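Local coordinates for protein VirX1 (Cyanophage Syn10, PDB 6QGM) that halogenates, and in particular iodinates, diverse substrates as a viral enzyme of the flavin-dependent tryptophan halogenase family, at residues S78-E90 and H406-W418. Sequence-based numbering, arbitrary orientation.
Sequences SIRFTNFREGKGE and HYAYSMRTDTPYW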
ATOM      1  N   SER B  78     -18.270   4.063  27.235  1.00 51.91           N
ATOM      2  CA  SER B  78     -18.711   4.494  25.892  1.00 52.25           C
ATOM      3  C   SER B  78     -18.574   6.012  25.739  1.00 53.96           C
ATOM      4  O   SER B  78     -18.635   6.727  26.758  1.00 52.52           O
ATOM      5  CB  SER B  78     -20.140   4.052  25.647  1.00 52.74           C
ATOM      6  OG  SER B  78     -20.533   4.338  24.310  1.00 54.11           O
ATOM      7  N   ILE B  79     -18.392   6.478  24.499  1.00 55.46           N
ATOM      8  CA  ILE B  79     -18.688   7.881  24.082  1.00 55.66           C
ATOM      9  C   ILE B  79     -20.095   7.882  23.489  1.00 53.70           C
ATOM     10  O   ILE B  79     -20.354   7.104  22.557  1.00 51.70           O
ATOM     11  CB  ILE B  79     -17.673   8.434  23.070  1.00 58.84           C
ATOM     12  CG1 ILE B  79     -16.229   8.209  23.518  1.00 62.92           C
ATOM     13  CG2 ILE B  79     -17.943   9.905  22.819  1.00 59.72           C
ATOM     14  CD1 ILE B  79     -15.200   8.688  22.519  1.00 67.03           C
ATOM     15  N   ARG B  80     -20.960   8.745  24.008  1.00 52.82           N
ATOM     16  CA  ARG B  80     -22.360   8.904  23.548  1.00 52.43           C
ATOM     17  C   ARG B  80     -22.439  10.159  22.672  1.00 53.93           C
ATOM     18  O   ARG B  80     -21.870  11.186  23.060  1.00 54.27           O
ATOM     19  CB  ARG B  80     -23.276   8.989  24.768  1.00 53.16           C
ATOM     20  CG  ARG B  80     -24.687   9.439  24.450  1.00 53.73           C
ATOM     21  CD  ARG B  80     -25.585   9.246  25.645  1.00 54.67           C
ATOM     22  NE  ARG B  80     -25.635   7.831  25.971  1.00 53.20           N
ATOM     23  CZ  ARG B  80     -25.901   7.330  27.167  1.00 52.54           C
ATOM     24  NH1 ARG B  80     -26.163   8.124  28.182  1.00 54.48           N
ATOM     25  NH2 ARG B  80     -25.907   6.021  27.345  1.00 54.88           N
ATOM     26  N   PHE B  81     -23.120  10.067  21.531  1.00 55.63           N
ATOM     27  CA  PHE B  81     -23.339  11.187  20.579  1.00 54.53           C
ATOM     28  C   PHE B  81     -24.832  11.507  20.533  1.00 51.74           C
ATOM     29  O   PHE B  81     -25.603  10.811  19.842  1.00 50.07           O
ATOM     30  CB  PHE B  81     -22.760  10.839  19.205  1.00 56.83           C
ATOM     31  CG  PHE B  81     -21.266  10.625  19.231  1.00 57.84           C
ATOM     32  CD1 PHE B  81     -20.392  11.704  19.286  1.00 58.87           C
ATOM     33  CD2 PHE B  81     -20.727   9.343  19.237  1.00 56.87           C
ATOM     34  CE1 PHE B  81     -19.019  11.501  19.326  1.00 59.64           C
ATOM     35  CE2 PHE B  81     -19.353   9.144  19.268  1.00 55.80           C
ATOM     36  CZ  PHE B  81     -18.501  10.222  19.317  1.00 56.69           C
ATOM     37  N   THR B  82     -25.213  12.539  21.282  1.00 52.06           N
ATOM     38  CA  THR B  82     -26.559  13.162  21.252  1.00 53.24           C
ATOM     39  C   THR B  82     -26.540  14.303  20.230  1.00 51.32           C
ATOM     40  O   THR B  82     -25.566  15.067  20.215  1.00 48.61           O
ATOM     41  CB  THR B  82     -26.982  13.633  22.647  1.00 55.21           C
ATOM     42  OG1 THR B  82     -26.840  12.518  23.544  1.00 55.72           O
ATOM     43  CG2 THR B  82     -28.387  14.195  22.684  1.00 55.45           C
ATOM     44  N   ASN B  83     -27.560  14.349  19.372  1.00 52.47           N
ATOM     45  CA  ASN B  83     -27.929  15.503  18.501  1.00 52.51           C
ATOM     46  C   ASN B  83     -27.013  15.608  17.268  1.00 50.90           C
ATOM     47  O   ASN B  83     -27.117  16.609  16.579  1.00 48.99           O
ATOM     48  CB  ASN B  83     -27.930  16.805  19.311  1.00 53.55           C
ATOM     49  CG  ASN B  83     -29.036  17.755  18.915  1.00 54.17           C
ATOM     50  OD1 ASN B  83     -30.157  17.337  18.683  1.00 53.24           O
ATOM     51  ND2 ASN B  83     -28.745  19.038  18.853  1.00 54.43           N
ATOM     52  N   PHE B  84     -26.211  14.588  16.952  1.00 52.93           N
ATOM     53  CA  PHE B  84     -25.133  14.654  15.932  1.00 52.48           C
ATOM     54  C   PHE B  84     -25.611  14.238  14.538  1.00 54.82           C
ATOM     55  O   PHE B  84     -25.040  14.748  13.553  1.00 62.36           O
ATOM     56  CB  PHE B  84     -23.934  13.791  16.320  1.00 51.44           C
ATOM     57  CG  PHE B  84     -22.750  14.589  16.802  1.00 52.09           C
ATOM     58  CD1 PHE B  84     -22.615  14.911  18.144  1.00 51.39           C
ATOM     59  CD2 PHE B  84     -21.775  15.017  15.911  1.00 51.96           C
ATOM     60  CE1 PHE B  84     -21.535  15.653  18.583  1.00 52.61           C
ATOM     61  CE2 PHE B  84     -20.690  15.752  16.354  1.00 53.50           C
ATOM     62  CZ  PHE B  84     -20.576  16.081  17.690  1.00 54.62           C
ATOM     63  N   ARG B  85     -26.569  13.324  14.426  1.00 53.48           N
ATOM     64  CA  ARG B  85     -27.002  12.796  13.103  1.00 54.97           C
ATOM     65  C   ARG B  85     -27.871  13.837  12.409  1.00 57.13           C
ATOM     66  O   ARG B  85     -27.559  14.193  11.256  1.00 60.05           O
ATOM     67  CB  ARG B  85     -27.780  11.482  13.209  1.00 56.65           C
ATOM     68  CG  ARG B  85     -28.180  10.929  11.845  1.00 58.18           C
ATOM     69  CD  ARG B  85     -28.856   9.565  11.841  1.00 58.08           C
ATOM     70  NE  ARG B  85     -30.145   9.569  12.549  1.00 56.01           N
ATOM     71  CZ  ARG B  85     -30.381   8.976  13.706  1.00 52.33           C
ATOM     72  NH1 ARG B  85     -29.429   8.302  14.311  1.00 50.53           N
ATOM     73  NH2 ARG B  85     -31.578   9.047  14.249  1.00 53.89           N
ATOM     74  N   GLU B  86     -28.906  14.312  13.102  1.00 59.02           N
ATOM     75  CA  GLU B  86     -30.052  15.030  12.487  1.00 59.52           C
ATOM     76  C   GLU B  86     -30.471  16.251  13.326  1.00 57.35           C
ATOM     77  O   GLU B  86     -31.343  16.992  12.858  1.00 57.32           O
ATOM     78  CB  GLU B  86     -31.178  14.007  12.362  1.00 59.75           C
ATOM     79  CG  GLU B  86     -32.118  14.230  11.209  1.00 61.46           C
ATOM     80  CD  GLU B  86     -33.282  13.262  11.280  1.00 65.47           C
ATOM     81  OE1 GLU B  86     -33.006  12.032  11.491  1.00 64.77           O
ATOM     82  OE2 GLU B  86     -34.451  13.730  11.150  1.00 68.13           O
ATOM     83  N   GLY B  87     -29.894  16.442  14.515  1.00 55.40           N
ATOM     84  CA  GLY B  87     -30.174  17.575  15.415  1.00 57.83           C
ATOM     85  C   GLY B  87     -31.551  17.508  16.059  1.00 58.92           C
ATOM     86  O   GLY B  87     -32.187  18.577  16.204  1.00 62.24           O
ATOM     87  N   LYS B  88     -31.984  16.317  16.483  1.00 57.77           N
ATOM     88  CA  LYS B  88     -33.335  16.073  17.062  1.00 58.32           C
ATOM     89  C   LYS B  88     -33.247  15.172  18.299  1.00 56.97           C
ATOM     90  O   LYS B  88     -34.198  14.435  18.545  1.00 57.47           O
ATOM     91  CB  LYS B  88     -34.243  15.452  16.002  1.00 58.51           C
ATOM     92  CG  LYS B  88     -34.628  16.367  14.848  1.00 58.25           C
ATOM     93  CD  LYS B  88     -35.360  15.606  13.774  1.00 58.51           C
ATOM     94  CE  LYS B  88     -36.347  16.440  12.993  1.00 60.30           C
ATOM     95  NZ  LYS B  88     -37.037  15.589  12.004  1.00 61.81           N
ATOM     96  N   GLY B  89     -32.151  15.256  19.064  1.00 56.40           N
ATOM     97  CA  GLY B  89     -31.954  14.543  20.340  1.00 56.12           C
ATOM     98  C   GLY B  89     -31.640  13.066  20.155  1.00 57.93           C
ATOM     99  O   GLY B  89     -31.507  12.366  21.180  1.00 61.62           O
ATOM    100  N   GLU B  90     -31.539  12.576  18.915  1.00 57.48           N
ATOM    101  CA  GLU B  90     -31.171  11.169  18.606  1.00 56.70           C
ATOM    102  C   GLU B  90     -29.781  10.878  19.182  1.00 56.83           C
ATOM    103  O   GLU B  90     -28.923  11.794  19.191  1.00 59.43           O
ATOM    104  CB  GLU B  90     -31.198  10.890  17.096  1.00 55.94           C
ATOM    105  CG  GLU B  90     -30.084  11.573  16.313  1.00 55.11           C
ATOM    106  CD  GLU B  90     -30.240  13.067  16.097  1.00 53.65           C
ATOM    107  OE1 GLU B  90     -31.401  13.563  16.086  1.00 52.52           O
ATOM    108  OE2 GLU B  90     -29.203  13.733  15.923  1.00 54.35           O
ATOM    109  N   HIS B 406     -16.912  12.460  11.970  1.00 52.22           N
ATOM    110  CA  HIS B 406     -18.101  12.681  12.845  1.00 53.04           C
ATOM    111  C   HIS B 406     -18.958  13.837  12.312  1.00 51.84           C
ATOM    112  O   HIS B 406     -20.189  13.791  12.492  1.00 53.54           O
ATOM    113  CB  HIS B 406     -17.695  12.997  14.291  1.00 54.12           C
ATOM    114  CG  HIS B 406     -17.014  11.880  15.008  1.00 54.01           C
ATOM    115  ND1 HIS B 406     -15.857  11.299  14.544  1.00 57.17           N
ATOM    116  CD2 HIS B 406     -17.295  11.268  16.170  1.00 53.38           C
ATOM    117  CE1 HIS B 406     -15.473  10.350  15.379  1.00 56.76           C
ATOM    118  NE2 HIS B 406     -16.338  10.317  16.385  1.00 55.24           N
ATOM    119  N   TYR B 407     -18.317  14.847  11.724  1.00 49.60           N
ATOM    120  CA  TYR B 407     -18.972  16.050  11.156  1.00 49.82           C
ATOM    121  C   TYR B 407     -19.401  15.755   9.717  1.00 49.84           C
ATOM    122  O   TYR B 407     -20.552  16.021   9.353  1.00 51.25           O
ATOM    123  CB  TYR B 407     -18.024  17.257  11.199  1.00 49.05           C
ATOM    124  CG  TYR B 407     -17.628  17.732  12.575  1.00 46.87           C
ATOM    125  CD1 TYR B 407     -18.482  18.513  13.325  1.00 46.31           C
ATOM    126  CD2 TYR B 407     -16.387  17.433  13.110  1.00 46.69           C
ATOM    127  CE1 TYR B 407     -18.134  18.970  14.586  1.00 47.38           C
ATOM    128  CE2 TYR B 407     -16.016  17.871  14.367  1.00 47.26           C
ATOM    129  CZ  TYR B 407     -16.895  18.645  15.110  1.00 48.93           C
ATOM    130  OH  TYR B 407     -16.545  19.099  16.352  1.00 49.94           O
ATOM    131  N   ALA B 408     -18.475  15.208   8.932  1.00 50.47           N
ATOM    132  CA  ALA B 408     -18.556  15.092   7.462  1.00 52.28           C
ATOM    133  C   ALA B 408     -19.827  14.348   7.038  1.00 54.10           C
ATOM    134  O   ALA B 408     -20.412  14.720   5.996  1.00 54.57           O
ATOM    135  CB  ALA B 408     -17.326  14.381   6.956  1.00 54.14           C
ATOM    136  N   TYR B 409     -20.223  13.331   7.812  1.00 55.37           N
ATOM    137  CA  TYR B 409     -21.296  12.366   7.461  1.00 53.35           C
ATOM    138  C   TYR B 409     -22.609  12.713   8.166  1.00 51.76           C
ATOM    139  O   TYR B 409     -23.582  12.001   7.930  1.00 49.52           O
ATOM    140  CB  TYR B 409     -20.814  10.951   7.765  1.00 52.23           C
ATOM    141  CG  TYR B 409     -19.773  10.475   6.792  1.00 53.95           C
ATOM    142  CD1 TYR B 409     -20.133  10.130   5.499  1.00 54.58           C
ATOM    143  CD2 TYR B 409     -18.434  10.401   7.140  1.00 54.14           C
ATOM    144  CE1 TYR B 409     -19.201   9.674   4.582  1.00 53.13           C
ATOM    145  CE2 TYR B 409     -17.480   9.983   6.227  1.00 55.38           C
ATOM    146  CZ  TYR B 409     -17.869   9.632   4.942  1.00 54.11           C
ATOM    147  OH  TYR B 409     -16.939   9.259   4.025  1.00 54.66           O
ATOM    148  N   SER B 410     -22.645  13.777   8.974  1.00 51.94           N
ATOM    149  CA  SER B 410     -23.882  14.238   9.654  1.00 52.28           C
ATOM    150  C   SER B 410     -24.943  14.581   8.607  1.00 55.84           C
ATOM    151  O   SER B 410     -24.567  14.915   7.455  1.00 59.79           O
ATOM    152  CB  SER B 410     -23.626  15.400  10.554  1.00 49.99           C
ATOM    153  OG  SER B 410     -24.848  15.894  11.081  1.00 48.94           O
ATOM    154  N   MET B 411     -26.218  14.503   8.998  1.00 56.49           N
ATOM    155  CA  MET B 411     -27.364  14.939   8.157  1.00 55.54           C
ATOM    156  C   MET B 411     -27.638  16.430   8.390  1.00 55.77           C
ATOM    157  O   MET B 411     -28.368  17.020   7.573  1.00 61.39           O
ATOM    158  CB  MET B 411     -28.628  14.130   8.450  1.00 54.41           C
ATOM    159  CG  MET B 411     -28.436  12.665   8.145  1.00 54.78           C
ATOM    160  SD  MET B 411     -29.962  11.703   8.249  1.00 54.97           S
ATOM    161  CE  MET B 411     -30.849  12.369   6.842  1.00 54.20           C
ATOM    162  N   ARG B 412     -27.057  17.025   9.438  1.00 52.43           N
ATOM    163  CA  ARG B 412     -27.349  18.420   9.857  1.00 50.70           C
ATOM    164  C   ARG B 412     -26.912  19.415   8.777  1.00 51.32           C
ATOM    165  O   ARG B 412     -25.742  19.398   8.353  1.00 51.57           O
ATOM    166  CB  ARG B 412     -26.664  18.732  11.184  1.00 49.35           C
ATOM    167  CG  ARG B 412     -27.220  17.903  12.327  1.00 49.82           C
ATOM    168  CD  ARG B 412     -26.730  18.400  13.662  1.00 50.43           C
ATOM    169  NE  ARG B 412     -27.165  19.772  13.899  1.00 52.56           N
ATOM    170  CZ  ARG B 412     -27.113  20.389  15.057  1.00 50.50           C
ATOM    171  NH1 ARG B 412     -26.655  19.767  16.119  1.00 50.36           N
ATOM    172  NH2 ARG B 412     -27.523  21.635  15.141  1.00 52.14           N
ATOM    173  N   THR B 413     -27.846  20.262   8.348  1.00 51.16           N
ATOM    174  CA  THR B 413     -27.618  21.439   7.483  1.00 50.41           C
ATOM    175  C   THR B 413     -28.449  22.599   8.025  1.00 50.61           C
ATOM    176  O   THR B 413     -28.743  23.507   7.254  1.00 54.17           O
ATOM    177  CB  THR B 413     -27.973  21.091   6.037  1.00 51.39           C
ATOM    178  OG1 THR B 413     -29.366  20.807   6.003  1.00 53.94           O
ATOM    179  CG2 THR B 413     -27.246  19.886   5.500  1.00 51.83           C
ATOM    180  N   ASP B 414     -28.762  22.599   9.316  1.00 51.96           N
ATOM    181  CA  ASP B 414     -29.759  23.520   9.928  1.00 56.13           C
ATOM    182  C   ASP B 414     -29.106  24.869  10.293  1.00 56.60           C
ATOM    183  O   ASP B 414     -29.847  25.832  10.521  1.00 60.49           O
ATOM    184  CB  ASP B 414     -30.446  22.862  11.129  1.00 56.24           C
ATOM    185  CG  ASP B 414     -29.472  22.241  12.103  1.00 56.71           C
ATOM    186  OD1 ASP B 414     -29.189  22.878  13.105  1.00 59.75           O
ATOM    187  OD2 ASP B 414     -29.007  21.142  11.837  1.00 61.23           O
ATOM    188  N   THR B 415     -27.779  24.947  10.354  1.00 54.06           N
ATOM    189  CA  THR B 415     -27.033  26.205  10.578  1.00 52.65           C
ATOM    190  C   THR B 415     -25.935  26.318   9.533  1.00 52.60           C
ATOM    191  O   THR B 415     -25.600  25.330   8.872  1.00 53.92           O
ATOM    192  CB  THR B 415     -26.441  26.262  11.984  1.00 53.05           C
ATOM    193  OG1 THR B 415     -25.430  25.267  12.101  1.00 53.58           O
ATOM    194  CG2 THR B 415     -27.476  26.034  13.062  1.00 53.62           C
ATOM    195  N   PRO B 416     -25.365  27.519   9.323  1.00 51.61           N
ATOM    196  CA  PRO B 416     -24.257  27.683   8.393  1.00 52.23           C
ATOM    197  C   PRO B 416     -23.062  26.808   8.786  1.00 51.91           C
ATOM    198  O   PRO B 416     -22.386  26.326   7.887  1.00 54.66           O
ATOM    199  CB  PRO B 416     -23.934  29.184   8.456  1.00 52.40           C
ATOM    200  CG  PRO B 416     -25.230  29.808   8.920  1.00 52.75           C
ATOM    201  CD  PRO B 416     -25.825  28.799   9.869  1.00 53.59           C
ATOM    202  N   TYR B 417     -22.848  26.593  10.086  1.00 52.32           N
ATOM    203  CA  TYR B 417     -21.753  25.732  10.605  1.00 52.05           C
ATOM    204  C   TYR B 417     -21.908  24.319  10.056  1.00 51.51           C
ATOM    205  O   TYR B 417     -20.929  23.779   9.511  1.00 51.62           O
ATOM    206  CB  TYR B 417     -21.717  25.736  12.131  1.00 52.18           C
ATOM    207  CG  TYR B 417     -20.711  24.796  12.735  1.00 53.18           C
ATOM    208  CD1 TYR B 417     -19.391  25.155  12.910  1.00 54.14           C
ATOM    209  CD2 TYR B 417     -21.093  23.536  13.159  1.00 55.25           C
ATOM    210  CE1 TYR B 417     -18.470  24.281  13.468  1.00 55.57           C
ATOM    211  CE2 TYR B 417     -20.194  22.652  13.734  1.00 55.32           C
ATOM    212  CZ  TYR B 417     -18.873  23.025  13.886  1.00 54.95           C
ATOM    213  OH  TYR B 417     -17.979  22.155  14.437  1.00 55.76           O
ATOM    214  N   TRP B 418     -23.108  23.748  10.184  1.00 52.08           N
ATOM    215  CA  TRP B 418     -23.397  22.344   9.789  1.00 51.75           C
ATOM    216  C   TRP B 418     -23.508  22.250   8.268  1.00 52.45           C
ATOM    217  O   TRP B 418     -23.080  21.220   7.720  1.00 49.23           O
ATOM    218  CB  TRP B 418     -24.642  21.815  10.522  1.00 52.24           C
ATOM    219  CG  TRP B 418     -24.338  21.453  11.940  1.00 51.21           C
ATOM    220  CD1 TRP B 418     -24.699  22.125  13.068  1.00 50.83           C
ATOM    221  CD2 TRP B 418     -23.519  20.352  12.370  1.00 50.67           C
ATOM    222  NE1 TRP B 418     -24.186  21.508  14.173  1.00 50.55           N
ATOM    223  CE2 TRP B 418     -23.454  20.420  13.778  1.00 51.08           C
ATOM    224  CE3 TRP B 418     -22.857  19.311  11.707  1.00 47.25           C
ATOM    225  CZ2 TRP B 418     -22.741  19.488  14.527  1.00 50.32           C
ATOM    226  CZ3 TRP B 418     -22.151  18.401  12.447  1.00 46.09           C
ATOM    227  CH2 TRP B 418     -22.115  18.472  13.836  1.00 48.07           C
TER
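Ser410 OG gives its proton to Phe84 O at 2.7 Å, and Met411 N meets Arg85 O with a C=O...N angle of 162°. With Asn83 O, these are three consecutive carbonyls of the turn after strand 78-82. Ser410 OG also accepts from Arg412 N (3.0 Å), an ST turn, so one hydroxyl fixes its own bend while serving the neighbouring loop. The third donor, Arg412 NH1, approaches Asn83 O at 3.2 Å, tilted from the carbonyl plane. Its guanidinium is gripped side-on by Asp414, NE to OD2 and NH2 to OD1, and lies between Gly87 CA over one face and Trp418 NE1, hydrogen-bonded to Met276 O, over the other. Arg412 CD lies over the Trp418 indole, and the bend at chi3 (62°) then turns the guanidinium toward Asn83 O. Deeper in, Trp418 meets the Phe84 face in an offset edge-to-face pair, planes at 86°. His406 packs on Phe81 in another, centroids 5.2 Å apart, and its NE2 hydrogen-bonds to Glu355 OE2. At the outer side Met411 SD lies 4.1 Å from Arg85 CG. All three hydrogen bonds between the segments end on backbone carbonyls, so the fit probably depends more on the turn's backbone path than on its side chains, aromatic packing apart.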